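Cyclase (Uncultured organism, PDB 5IBZ) is a cyclase-family protein, probably with arylformamidase activity, whose pocket holds acetylphosphate in the crystal. Local coordinates at residues 33-38 against 153-158; 106-111 against 307-312; 128-133 against 143-148; 181-186 against 231-236; 235-240 against 273-278. All coordinates share one frame; numbering follows the deposited sequence. Where two conformers were deposited one is given.

Contact 1: 33-38 against 153-158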
# COMPACT_ATOMS: atom_id res chain seq x y z
N ASN B 33 -32.62 1.96 -6.01
CA ASN B 33 -33.97 1.91 -5.46
C ASN B 33 -34.97 1.12 -6.32
O ASN B 33 -36.07 0.79 -5.85
CB ASN B 33 -34.48 3.33 -5.23
CG ASN B 33 -33.72 4.04 -4.14
OD1 ASN B 33 -33.47 3.49 -3.06
ND2 ASN B 33 -33.31 5.27 -4.42
N TYR B 34 -34.60 0.81 -7.56
CA TYR B 34 -35.41 -0.06 -8.40
C TYR B 34 -35.34 -1.53 -7.93
O TYR B 34 -36.21 -2.31 -8.29
CB TYR B 34 -34.98 0.00 -9.86
CG TYR B 34 -35.28 1.27 -10.62
CD1 TYR B 34 -36.54 1.86 -10.60
CD2 TYR B 34 -34.30 1.85 -11.42
CE1 TYR B 34 -36.78 2.99 -11.32
CE2 TYR B 34 -34.54 2.99 -12.15
CZ TYR B 34 -35.78 3.55 -12.11
OH TYR B 34 -36.01 4.69 -12.87
N ILE B 35 -34.31 -1.90 -7.15
CA ILE B 35 -34.25 -3.25 -6.63
C ILE B 35 -35.03 -3.29 -5.31
O ILE B 35 -34.61 -2.76 -4.28
CB ILE B 35 -32.81 -3.74 -6.42
CG1 ILE B 35 -32.01 -3.58 -7.72
CG2 ILE B 35 -32.84 -5.18 -5.94
CD1 ILE B 35 -30.52 -3.99 -7.63
N THR B 36 -36.17 -3.97 -5.36
CA THR B 36 -37.12 -4.02 -4.27
C THR B 36 -37.17 -5.43 -3.73
O THR B 36 -36.75 -6.37 -4.41
CB THR B 36 -38.52 -3.64 -4.74
OG1 THR B 36 -38.96 -4.62 -5.69
CG2 THR B 36 -38.52 -2.25 -5.39
N PRO B 37 -37.70 -5.61 -2.51
CA PRO B 37 -37.83 -6.97 -2.00
C PRO B 37 -38.58 -7.90 -2.96
O PRO B 37 -38.15 -9.04 -3.17
CB PRO B 37 -38.59 -6.78 -0.68
CG PRO B 37 -38.17 -5.42 -0.24
CD PRO B 37 -38.06 -4.60 -1.51
N GLU B 38 -39.67 -7.45 -3.56
CA GLU B 38 -40.38 -8.31 -4.51
C GLU B 38 -39.54 -8.69 -5.72
O GLU B 38 -39.60 -9.82 -6.20
CB GLU B 38 -41.68 -7.66 -4.97
CG GLU B 38 -42.72 -8.70 -5.45
CD GLU B 38 -43.23 -9.62 -4.33
OE1 GLU B 38 -43.86 -9.12 -3.38
OE2 GLU B 38 -43.02 -10.85 -4.39
N THR B 153 -26.26 -3.12 0.65
CA THR B 153 -27.17 -4.27 0.53
C THR B 153 -27.73 -4.44 -0.89
O THR B 153 -28.46 -5.40 -1.17
CB THR B 153 -28.34 -4.23 1.57
OG1 THR B 153 -28.86 -2.91 1.78
CG2 THR B 153 -27.82 -4.72 2.91
N SER B 154 -27.31 -3.58 -1.82
CA SER B 154 -27.86 -3.62 -3.17
C SER B 154 -27.11 -4.56 -4.10
O SER B 154 -26.13 -5.22 -3.70
CB SER B 154 -27.88 -2.21 -3.78
OG SER B 154 -28.73 -2.16 -4.92
N PHE B 155 -27.55 -4.58 -5.35
CA PHE B 155 -26.97 -5.37 -6.44
C PHE B 155 -27.01 -6.87 -6.18
O PHE B 155 -26.20 -7.63 -6.71
CB PHE B 155 -25.54 -4.90 -6.75
CG PHE B 155 -25.41 -3.41 -6.83
CD1 PHE B 155 -26.30 -2.65 -7.55
CD2 PHE B 155 -24.40 -2.76 -6.14
CE1 PHE B 155 -26.20 -1.25 -7.58
CE2 PHE B 155 -24.28 -1.38 -6.18
CZ PHE B 155 -25.18 -0.64 -6.90
N LEU B 156 -28.02 -7.27 -5.43
CA LEU B 156 -28.36 -8.66 -5.30
C LEU B 156 -29.82 -8.76 -5.74
O LEU B 156 -30.71 -8.23 -5.07
CB LEU B 156 -28.10 -9.11 -3.87
CG LEU B 156 -28.40 -10.56 -3.54
CD1 LEU B 156 -27.41 -11.07 -2.50
CD2 LEU B 156 -29.83 -10.68 -3.06
N GLY B 157 -30.05 -9.38 -6.90
CA GLY B 157 -31.34 -9.34 -7.55
C GLY B 157 -31.23 -10.00 -8.90
O GLY B 157 -30.44 -10.94 -9.08
N ARG B 158 -32.04 -9.54 -9.85
CA ARG B 158 -32.08 -10.19 -11.15
C ARG B 158 -31.01 -9.61 -12.07
O ARG B 158 -30.83 -8.39 -12.14
CB ARG B 158 -33.47 -10.04 -11.78
CG ARG B 158 -33.92 -11.29 -12.56
CD ARG B 158 -35.34 -11.15 -13.04
NE ARG B 158 -35.32 -10.34 -14.23
CZ ARG B 158 -35.80 -10.71 -15.42
NH1 ARG B 158 -36.44 -11.86 -15.58
NH2 ARG B 158 -35.67 -9.89 -16.44

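Contact 2: 106-111 against 307-312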
# COMPACT_ATOMS: atom_id res chain seq x y z
N MSE B 106 -4.59 -1.88 -3.64
CA MSE B 106 -5.17 -1.78 -4.97
C MSE B 106 -6.02 -0.55 -5.17
O MSE B 106 -6.60 -0.02 -4.21
CB MSE B 106 -6.04 -3.01 -5.27
CG MSE B 106 -7.24 -3.12 -4.39
SE MSE B 106 -8.25 -4.77 -4.70
CE MSE B 106 -8.91 -4.48 -6.49
N PRO B 107 -6.13 -0.11 -6.43
CA PRO B 107 -7.19 0.83 -6.72
C PRO B 107 -8.53 0.15 -6.57
O PRO B 107 -8.69 -1.00 -6.97
CB PRO B 107 -6.93 1.23 -8.18
CG PRO B 107 -5.68 0.56 -8.60
CD PRO B 107 -5.48 -0.59 -7.66
N LEU B 108 -9.51 0.86 -6.04
CA LEU B 108 -10.84 0.29 -5.96
C LEU B 108 -11.48 0.25 -7.34
O LEU B 108 -12.48 -0.42 -7.52
CB LEU B 108 -11.69 1.06 -4.94
CG LEU B 108 -11.14 1.01 -3.52
CD1 LEU B 108 -12.06 1.77 -2.55
CD2 LEU B 108 -10.96 -0.42 -3.02
N GLN B 109 -10.89 0.96 -8.30
CA GLN B 109 -11.27 0.86 -9.71
C GLN B 109 -10.26 0.00 -10.48
O GLN B 109 -10.10 0.16 -11.69
CB GLN B 109 -11.35 2.27 -10.37
CG GLN B 109 -12.42 3.21 -9.82
CD GLN B 109 -12.13 3.73 -8.41
OE1 GLN B 109 -11.07 4.29 -8.16
NE2 GLN B 109 -13.05 3.47 -7.48
N GLY B 110 -9.55 -0.87 -9.76
CA GLY B 110 -8.42 -1.57 -10.35
C GLY B 110 -8.68 -2.98 -10.85
O GLY B 110 -7.76 -3.62 -11.34
N SER B 111 -9.92 -3.45 -10.74
CA SER B 111 -10.27 -4.82 -11.10
C SER B 111 -11.76 -4.88 -11.45
O SER B 111 -12.37 -3.85 -11.70
CB SER B 111 -9.92 -5.78 -9.96
OG SER B 111 -9.94 -7.14 -10.38
N LEU B 307 -18.16 -4.30 -1.56
CA LEU B 307 -17.62 -4.30 -0.20
C LEU B 307 -18.20 -3.10 0.57
O LEU B 307 -18.53 -2.07 -0.02
CB LEU B 307 -16.10 -4.23 -0.18
CG LEU B 307 -15.37 -5.39 -0.84
CD1 LEU B 307 -13.89 -5.14 -0.82
CD2 LEU B 307 -15.70 -6.71 -0.12
N TYR B 308 -18.30 -3.25 1.88
CA TYR B 308 -18.79 -2.18 2.74
C TYR B 308 -17.63 -1.22 3.09
O TYR B 308 -16.90 -1.43 4.07
CB TYR B 308 -19.41 -2.79 4.01
CG TYR B 308 -20.02 -1.84 5.01
CD1 TYR B 308 -20.13 -0.47 4.77
CD2 TYR B 308 -20.43 -2.31 6.25
CE1 TYR B 308 -20.66 0.39 5.71
CE2 TYR B 308 -20.96 -1.44 7.20
CZ TYR B 308 -21.06 -0.10 6.93
OH TYR B 308 -21.58 0.77 7.87
N ILE B 309 -17.44 -0.19 2.24
CA ILE B 309 -16.32 0.74 2.41
C ILE B 309 -16.85 2.16 2.48
O ILE B 309 -17.11 2.80 1.46
CB ILE B 309 -15.29 0.67 1.25
CG1 ILE B 309 -14.96 -0.77 0.86
CG2 ILE B 309 -14.04 1.48 1.64
CD1 ILE B 309 -14.11 -0.89 -0.40
N PRO B 310 -17.03 2.67 3.70
CA PRO B 310 -17.64 3.99 3.82
C PRO B 310 -16.79 5.07 3.18
O PRO B 310 -15.57 5.11 3.36
CB PRO B 310 -17.78 4.19 5.33
CG PRO B 310 -16.98 3.13 5.96
CD PRO B 310 -16.86 2.00 5.00
N GLY B 311 -17.46 5.92 2.42
CA GLY B 311 -16.79 7.03 1.76
C GLY B 311 -16.03 6.67 0.50
O GLY B 311 -15.39 7.53 -0.09
N ALA B 312 -16.11 5.41 0.07
CA ALA B 312 -15.45 5.01 -1.17
C ALA B 312 -16.33 5.31 -2.38
O ALA B 312 -17.57 5.36 -2.27
CB ALA B 312 -15.09 3.53 -1.13

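Contact 3: 128-133 against 143-148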
# COMPACT_ATOMS: atom_id res chain seq x y z
N ASN B 128 -28.50 13.91 -8.08
CA ASN B 128 -29.48 14.50 -7.16
C ASN B 128 -29.02 15.81 -6.54
O ASN B 128 -29.52 16.22 -5.48
CB ASN B 128 -29.84 13.51 -6.04
CG ASN B 128 -31.32 13.57 -5.69
OD1 ASN B 128 -32.13 14.14 -6.42
ND2 ASN B 128 -31.67 12.99 -4.56
N GLY B 129 -28.11 16.47 -7.21
CA GLY B 129 -27.70 17.80 -6.79
C GLY B 129 -26.63 17.84 -5.71
O GLY B 129 -26.35 18.91 -5.13
N VAL B 130 -26.04 16.69 -5.44
CA VAL B 130 -24.98 16.62 -4.43
C VAL B 130 -23.80 17.48 -4.90
O VAL B 130 -23.35 17.34 -6.02
CB VAL B 130 -24.55 15.18 -4.18
CG1 VAL B 130 -23.26 15.11 -3.37
CG2 VAL B 130 -25.65 14.41 -3.50
N PRO B 131 -23.34 18.42 -4.05
CA PRO B 131 -22.22 19.24 -4.50
C PRO B 131 -20.93 18.47 -4.60
O PRO B 131 -20.67 17.59 -3.76
CB PRO B 131 -22.11 20.32 -3.42
CG PRO B 131 -22.78 19.77 -2.22
CD PRO B 131 -23.84 18.82 -2.72
N GLU B 132 -20.10 18.78 -5.60
CA GLU B 132 -18.82 18.07 -5.71
C GLU B 132 -17.95 18.33 -4.47
O GLU B 132 -17.08 17.53 -4.17
CB GLU B 132 -18.06 18.44 -7.00
CG GLU B 132 -17.63 19.87 -7.08
CD GLU B 132 -17.03 20.25 -8.43
OE1 GLU B 132 -16.85 19.37 -9.29
OE2 GLU B 132 -16.76 21.45 -8.64
N ALA B 133 -18.19 19.42 -3.76
CA ALA B 133 -17.47 19.70 -2.50
C ALA B 133 -17.73 18.65 -1.41
O ALA B 133 -16.99 18.59 -0.42
CB ALA B 133 -17.84 21.09 -1.99
N ALA B 143 -16.07 10.27 0.06
CA ALA B 143 -17.39 10.61 -0.46
C ALA B 143 -18.39 10.71 0.71
O ALA B 143 -18.93 9.70 1.17
CB ALA B 143 -17.83 9.59 -1.47
N THR B 144 -18.63 11.92 1.22
CA THR B 144 -19.45 12.10 2.41
C THR B 144 -20.93 11.96 2.08
O THR B 144 -21.77 11.77 2.97
CB THR B 144 -19.22 13.46 3.10
OG1 THR B 144 -19.66 14.54 2.26
CG2 THR B 144 -17.76 13.62 3.45
N LYS B 145 -21.22 12.06 0.78
CA LYS B 145 -22.51 11.72 0.21
C LYS B 145 -22.22 10.83 -1.00
O LYS B 145 -21.17 10.95 -1.64
CB LYS B 145 -23.29 12.98 -0.20
CG LYS B 145 -23.86 13.75 0.98
CD LYS B 145 -24.75 14.90 0.55
CE LYS B 145 -25.46 15.48 1.76
NZ LYS B 145 -26.49 16.47 1.34
N LEU B 146 -23.14 9.91 -1.29
CA LEU B 146 -23.06 9.01 -2.44
C LEU B 146 -21.88 8.02 -2.39
O LEU B 146 -21.49 7.45 -3.41
CB LEU B 146 -22.99 9.80 -3.74
CG LEU B 146 -24.08 10.87 -3.98
CD1 LEU B 146 -23.86 11.58 -5.31
CD2 LEU B 146 -25.48 10.27 -3.93
N GLY B 147 -21.35 7.79 -1.19
CA GLY B 147 -20.37 6.74 -1.00
C GLY B 147 -21.02 5.38 -1.24
O GLY B 147 -22.24 5.23 -1.14
N ILE B 148 -20.19 4.40 -1.59
CA ILE B 148 -20.68 3.07 -1.93
C ILE B 148 -21.36 2.38 -0.73
O ILE B 148 -22.10 1.41 -0.95
CB ILE B 148 -19.53 2.20 -2.50
CG1 ILE B 148 -20.05 1.01 -3.29
CG2 ILE B 148 -18.59 1.71 -1.41
CD1 ILE B 148 -20.64 1.35 -4.62

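Contact 4: 181-186 against 231-236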
# COMPACT_ATOMS: atom_id res chain seq x y z
N ALA B 181 -30.23 -0.38 -30.77
CA ALA B 181 -30.74 -1.40 -31.66
C ALA B 181 -30.01 -2.73 -31.46
O ALA B 181 -30.61 -3.79 -31.52
CB ALA B 181 -30.62 -0.94 -33.10
N ASP B 182 -28.70 -2.67 -31.21
CA ASP B 182 -27.93 -3.88 -30.92
C ASP B 182 -28.43 -4.56 -29.64
O ASP B 182 -28.62 -5.79 -29.58
CB ASP B 182 -26.45 -3.58 -30.73
CG ASP B 182 -25.77 -3.09 -31.97
OD1 ASP B 182 -26.23 -3.39 -33.10
OD2 ASP B 182 -24.71 -2.43 -31.79
N LEU B 183 -28.63 -3.76 -28.60
CA LEU B 183 -29.08 -4.29 -27.32
C LEU B 183 -30.48 -4.92 -27.44
O LEU B 183 -30.71 -6.03 -26.99
CB LEU B 183 -29.05 -3.20 -26.25
CG LEU B 183 -27.65 -2.75 -25.86
CD1 LEU B 183 -27.71 -1.41 -25.15
CD2 LEU B 183 -26.97 -3.78 -24.98
N GLU B 184 -31.41 -4.21 -28.08
CA GLU B 184 -32.76 -4.75 -28.27
C GLU B 184 -32.76 -5.98 -29.18
O GLU B 184 -33.51 -6.94 -28.96
CB GLU B 184 -33.70 -3.67 -28.81
CG GLU B 184 -33.86 -2.54 -27.84
CD GLU B 184 -35.05 -1.65 -28.15
OE1 GLU B 184 -35.05 -1.00 -29.22
OE2 GLU B 184 -35.99 -1.62 -27.33
N GLY B 185 -31.90 -5.95 -30.19
CA GLY B 185 -31.82 -7.02 -31.16
C GLY B 185 -31.28 -8.29 -30.52
O GLY B 185 -31.76 -9.39 -30.80
N ALA B 186 -30.26 -8.12 -29.69
CA ALA B 186 -29.68 -9.27 -29.01
C ALA B 186 -30.64 -9.87 -28.00
O ALA B 186 -30.80 -11.08 -27.92
CB ALA B 186 -28.38 -8.86 -28.33
N SER B 231 -24.01 6.65 -26.96
CA SER B 231 -24.92 7.60 -26.33
C SER B 231 -26.40 7.24 -26.47
O SER B 231 -27.19 7.58 -25.60
CB SER B 231 -24.68 9.01 -26.88
OG SER B 231 -24.96 9.04 -28.26
N ASP B 232 -26.80 6.56 -27.55
CA ASP B 232 -28.24 6.31 -27.71
C ASP B 232 -28.71 5.11 -26.89
O ASP B 232 -29.89 4.78 -26.90
CB ASP B 232 -28.61 6.17 -29.22
CG ASP B 232 -28.51 4.76 -29.77
OD1 ASP B 232 -27.84 3.88 -29.19
OD2 ASP B 232 -29.10 4.55 -30.85
N THR B 233 -27.82 4.51 -26.10
CA THR B 233 -28.25 3.49 -25.14
C THR B 233 -28.79 4.13 -23.85
O THR B 233 -29.49 3.48 -23.08
CB THR B 233 -27.12 2.50 -24.78
OG1 THR B 233 -26.10 3.16 -24.02
CG2 THR B 233 -26.52 1.86 -26.05
N VAL B 234 -28.50 5.40 -23.62
CA VAL B 234 -28.82 6.02 -22.33
C VAL B 234 -30.35 6.18 -22.13
O VAL B 234 -30.86 5.83 -21.05
CB VAL B 234 -28.07 7.36 -22.18
CG1 VAL B 234 -28.59 8.13 -20.98
CG2 VAL B 234 -26.57 7.11 -21.99
N PRO B 235 -31.08 6.68 -23.13
CA PRO B 235 -32.52 6.77 -22.88
C PRO B 235 -33.13 5.37 -22.67
O PRO B 235 -34.08 5.22 -21.89
CB PRO B 235 -33.06 7.43 -24.14
CG PRO B 235 -31.90 8.20 -24.71
CD PRO B 235 -30.70 7.33 -24.40
N TRP B 236 -32.61 4.38 -23.37
CA TRP B 236 -33.10 3.00 -23.23
C TRP B 236 -32.85 2.47 -21.81
O TRP B 236 -33.73 1.88 -21.19
CB TRP B 236 -32.44 2.11 -24.27
CG TRP B 236 -32.89 0.69 -24.26
CD1 TRP B 236 -34.05 0.17 -24.77
CD2 TRP B 236 -32.16 -0.41 -23.72
NE1 TRP B 236 -34.07 -1.19 -24.59
CE2 TRP B 236 -32.93 -1.57 -23.94
CE3 TRP B 236 -30.92 -0.53 -23.07
CZ2 TRP B 236 -32.50 -2.83 -23.53
CZ3 TRP B 236 -30.51 -1.78 -22.66
CH2 TRP B 236 -31.29 -2.91 -22.89
O HOH W 1 -29.82 2.31 -32.20
O HOH W 2 -36.31 -2.97 -25.12

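Contact 5: 235-240 against 273-278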
# COMPACT_ATOMS: atom_id res chain seq x y z
N PRO B 235 -31.08 6.68 -23.13
CA PRO B 235 -32.52 6.77 -22.88
C PRO B 235 -33.13 5.37 -22.67
O PRO B 235 -34.08 5.22 -21.89
CB PRO B 235 -33.06 7.43 -24.14
CG PRO B 235 -31.90 8.20 -24.71
CD PRO B 235 -30.70 7.33 -24.40
N TRP B 236 -32.61 4.38 -23.37
CA TRP B 236 -33.10 3.00 -23.23
C TRP B 236 -32.85 2.47 -21.81
O TRP B 236 -33.73 1.88 -21.19
CB TRP B 236 -32.44 2.11 -24.27
CG TRP B 236 -32.89 0.69 -24.26
CD1 TRP B 236 -34.05 0.17 -24.77
CD2 TRP B 236 -32.16 -0.41 -23.72
NE1 TRP B 236 -34.07 -1.19 -24.59
CE2 TRP B 236 -32.93 -1.57 -23.94
CE3 TRP B 236 -30.92 -0.53 -23.07
CZ2 TRP B 236 -32.50 -2.83 -23.53
CZ3 TRP B 236 -30.51 -1.78 -22.66
CH2 TRP B 236 -31.29 -2.91 -22.89
N ILE B 237 -31.64 2.69 -21.30
CA ILE B 237 -31.31 2.30 -19.94
C ILE B 237 -32.28 2.94 -18.96
O ILE B 237 -32.74 2.29 -18.01
CB ILE B 237 -29.84 2.68 -19.62
CG1 ILE B 237 -28.90 1.73 -20.37
CG2 ILE B 237 -29.59 2.57 -18.13
CD1 ILE B 237 -27.47 2.22 -20.49
N HIS B 238 -32.59 4.21 -19.18
CA HIS B 238 -33.59 4.91 -18.37
C HIS B 238 -34.99 4.28 -18.47
O HIS B 238 -35.62 4.03 -17.43
CB HIS B 238 -33.68 6.39 -18.78
CG HIS B 238 -34.76 7.15 -18.07
ND1 HIS B 238 -35.85 7.67 -18.72
CD2 HIS B 238 -34.91 7.48 -16.76
CE1 HIS B 238 -36.63 8.29 -17.85
NE2 HIS B 238 -36.08 8.20 -16.66
N GLU B 239 -35.44 4.06 -19.70
CA GLU B 239 -36.74 3.47 -20.00
C GLU B 239 -36.97 2.19 -19.24
O GLU B 239 -38.04 1.97 -18.67
CB GLU B 239 -36.87 3.18 -21.50
CG GLU B 239 -37.06 4.40 -22.36
CD GLU B 239 -36.84 4.13 -23.83
OE1 GLU B 239 -36.11 4.94 -24.46
OE2 GLU B 239 -37.43 3.16 -24.36
N GLN B 240 -35.93 1.35 -19.26
CA GLN B 240 -35.99 -0.02 -18.77
C GLN B 240 -35.84 -0.11 -17.24
O GLN B 240 -36.00 -1.19 -16.67
CB GLN B 240 -34.90 -0.86 -19.45
CG GLN B 240 -35.11 -1.05 -20.95
CD GLN B 240 -36.37 -1.83 -21.26
OE1 GLN B 240 -36.71 -2.79 -20.58
NE2 GLN B 240 -37.09 -1.42 -22.30
N ARG B 273 -24.41 10.75 -13.04
CA ARG B 273 -25.01 11.98 -12.55
C ARG B 273 -26.50 12.12 -12.85
O ARG B 273 -27.28 12.44 -11.96
CB ARG B 273 -24.28 13.20 -13.12
CG ARG B 273 -24.92 14.51 -12.74
CD ARG B 273 -24.31 15.62 -13.52
NE ARG B 273 -24.70 16.93 -13.06
CZ ARG B 273 -25.70 17.65 -13.55
NH1 ARG B 273 -26.50 17.16 -14.49
NH2 ARG B 273 -25.93 18.87 -13.07
N ASP B 274 -26.90 11.94 -14.10
CA ASP B 274 -28.27 12.27 -14.46
C ASP B 274 -29.25 11.16 -14.01
O ASP B 274 -30.30 11.47 -13.45
CB ASP B 274 -28.37 12.53 -15.97
CG ASP B 274 -27.56 13.74 -16.41
OD1 ASP B 274 -27.43 14.68 -15.62
OD2 ASP B 274 -27.07 13.75 -17.56
N LEU B 275 -28.92 9.90 -14.28
CA LEU B 275 -29.83 8.79 -13.95
C LEU B 275 -29.59 8.12 -12.59
O LEU B 275 -30.49 7.45 -12.05
CB LEU B 275 -29.76 7.71 -15.03
CG LEU B 275 -30.07 8.12 -16.47
CD1 LEU B 275 -30.14 6.87 -17.35
CD2 LEU B 275 -31.34 8.92 -16.56
N GLY B 276 -28.39 8.28 -12.04
CA GLY B 276 -28.04 7.58 -10.83
C GLY B 276 -27.96 6.07 -11.05
O GLY B 276 -28.24 5.27 -10.16
N VAL B 277 -27.53 5.68 -12.25
CA VAL B 277 -27.35 4.27 -12.62
C VAL B 277 -25.88 3.88 -12.46
O VAL B 277 -24.99 4.58 -12.91
CB VAL B 277 -27.83 4.06 -14.07
CG1 VAL B 277 -27.41 2.69 -14.61
CG2 VAL B 277 -29.37 4.20 -14.14
N TYR B 278 -25.63 2.75 -11.79
CA TYR B 278 -24.29 2.30 -11.48
C TYR B 278 -23.62 1.67 -12.69
O TYR B 278 -24.28 1.11 -13.57
CB TYR B 278 -24.34 1.30 -10.30
CG TYR B 278 -24.84 1.97 -9.05
CD1 TYR B 278 -26.20 2.16 -8.85
CD2 TYR B 278 -23.97 2.48 -8.10
CE1 TYR B 278 -26.67 2.83 -7.74
CE2 TYR B 278 -24.43 3.13 -6.98
CZ TYR B 278 -25.79 3.32 -6.80
OH TYR B 278 -26.26 3.98 -5.68

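Contact 1: 33-38 against 153-158
I35 carries this contact by itself, reaching toward the hydroxyl of S154, the backbone N and ring of F155 and the carbonyl of L156. From its CB, which points at the other segment, two branches part. CG2 is anti to the backbone N and approaches the carbonyl of L156, with L156 O 3.8 Å from I35 CG2. G157 lies beside the same branch, and a CB modelled there would stand tightly against it, so the bare glycine suits the close approach. The longer branch runs on fully extended (chi2 178°) and delivers CD1 into the bend before G157. This bend leads into strand 158-163 of the large mixed sheet, while just after I35 the chain enters helix 37-44, whose first turn is N-capped by T36 OG1 on R39 N; I35 thus ties the start of that helix to the entry of a central strand. At its tip, I35 CD1 lies 3.7 Å from S154 OG and 3.8 Å from F155 N. The same methyl comes obliquely to the F155 ring, with I35 CD1 4.4 Å from F155 CD1. S154 OG sits 3.6 Å above the plane of the F155 ring, toward its rim, and W114 and Y278 also pack against that ring.

Contact 2: 106-111 against 307-312
L108 and I309 reach toward each other tip to tip, and A312 offers its methyl group to the same leucine. L108 CD1 does most of the touching: it lies 3.8 Å from A312 CB and 4.0 Å from I309 CD1. The second branch closes on the isoleucine too, L108 CD2 standing 4.1 Å from I309 CD1. With chi1 at -62° the leucine CG lies anti to its carbonyl carbon, and the extended chi2 carries CD1 forward into the angle between the two partners. All three residues are buried, and the meeting is wholly apolar. One step outward, each side is set by a tight turn. P107 to G110 forms a type I beta turn, closed by G110 N to P107 O at 2.9 Å, which presents L108. I309 to A312 forms a type II turn, closed by A312 N to I309 O at 3.1 Å, with G311 at positive phi and its N bound to E149 OE1. Further out, P316 of strand 314-316 packs on L108, while D102 of the second subunit packs on both L108 and A312. M106 and P107 pair antiparallel with a strand of that subunit, so a type I turn at the end of an intersubunit strand meets, through one leucine, a type II turn from the loop between strands 299-303 and 314-316.

Contact 3: 128-133 against 143-148
E132 OE1 is gripped twice, by W121 NE1 and, in a salt bridge, by R98 NH1 of the second subunit; this probably steadies the chain two residues beyond V130, whose methyls lie against K145 and L146. The leucine is held at both its backbone ends, its N by Q28 OE1 and its O by S118 OG. V130 and L146 then meet tip to tip. L146 CD1 nestles against the fork of the valine, 3.8 Å from V130 CB and equally 3.8 Å from V130 CG2. The other branch, CG1, is anti to the backbone N (chi1 168°), which turns it to the lysine: V130 CG1 is 3.8 Å from K145 CB. The K145 chain, extended beyond CG, runs aslant over the valine, K145 CD passing 4.2 Å from V130 CG2. With V130 cut back to an alanine, both methyls go, which would probably open a gap beside L146 CD1 and leave the lysine stem without its apolar support. G129 and V130 together form a G1 beta bulge opposite L126, and N128 is anchored by G21, G24 and D27. The contact joins two parts of the long loop between strands 120-122 and 158-163. Its chemistry is apolar at the centre, with the carbon stem of an exposed lysine laid against the valine; the charged end reaches beyond it and is likely to be solvated.

Contact 4: 181-186 against 231-236
Helices 180-190 and 233-239, which belong to successive beta-alpha-beta crossovers joining the parallel strands 158-163, 199-203 and 244-247, pack here through L183 and E184 against T233 and W236. L183 lies over one face of the indole, a CH-pi contact in which L183 CB stands 4.3 Å from the centroid of the W236 six-membered ring, 20° off its normal. Further along the leucine, L183 CD1 touches T233 CG2 at 3.6 Å, the two side chains crossing at about a right angle; the threonine hydroxyl is taken by G230 O. W236 has its CG anti to the backbone N (chi1 -178°), which turns the indole toward L183 and E184. E184 runs alongside it, pointing the other way, with E184 CG 3.5 Å from W236 NE1 and the carboxylate plane turned 72° from the ring. In the plane of the indole, at its edge, a water accepts from W236 NE1 at 2.9 Å. The same water donates to E184 OE2 at 2.6 Å. Another water donates to D232 OD2 at 2.7 Å and accepts from A181 N. Replacing W236 by an alanine would probably strip L183 of its aromatic cover and leave the water on E184 without its indole donor. The interface is thus apolar along the leucine and water-bridged at its border, where indole N-H and carboxylate share one water and D232 reaches a backbone N-H through another.

Contact 5: 235-240 against 273-278
The H238 imidazole is met obliquely by L275, whose CD2 lies 3.9 Å from H238 CD2, while one face of the nearby W236 indole carries Q240 CG, 3.7 Å above its plane and toward the rim. The third flat group, the guanidinium of R273, forms a cation-pi contact with Y122. The histidine-leucine pair belongs to the packing of helix 233-239 against the end of helix 266-275, where the chain leaves the helix at G276, with positive phi, and turns into strand 278-281 of the mixed sheet; that strand runs parallel to its neighbour 244-247, so helix 266-275 lies on the beta-alpha-beta crossover between them. L275 and H238 run nearly perpendicular, and both leucine methyls are used. L275 CD1 sits 3.8 Å from H238 CB, while CD2 comes obliquely to the CG-CD2 side of the ring. The histidine CG is anti to the backbone N (chi1 176°), which swings the ring beside the leucine and brings NE2 to a weak hydrogen bond with N19 OD1. N19 also binds L275 O through its ND2, so one asparagine meets residues on both sides of the contact. One residue earlier, I237 adds its gamma methyl: I237 CG2 lies 4.1 Å from V277 CG1, the two side chains crossing at a slant, and 4.4 Å from L275 CD1. Beyond the apolar core, R273 NH1 bridges to D274 OD1 at 2.9 Å, almost within the guanidinium plane but with a bent N-H...O angle of 139°.

Overall arrangement
Contacts 4 and 5 adjoin, their centres 12 Å apart: they share P235 and W236, and helix 233-239 is packed between helices 180-190 and 266-275. Contact 1 joins this group through F155 against Y278, at the entries of strands 158-163 and 278-281 of the large mixed sheet. Contacts 2 and 3 meet through backbone bonds of 311-312 to 143 and 148. Along the chain, contact 3 is nested inside the loops closed by contacts 1 and 2, and contacts 4 and 5 within contact 2. Contacts 2 and 4 lie on opposite sides of the chain's centre, with their own centres 29 Å apart. Contacts 1, 2 and 3 also touch the second subunit, whereas no other subunit touches contacts 4 and 5, so the helix packing around 233-239 stands apart from the subunit-facing contacts.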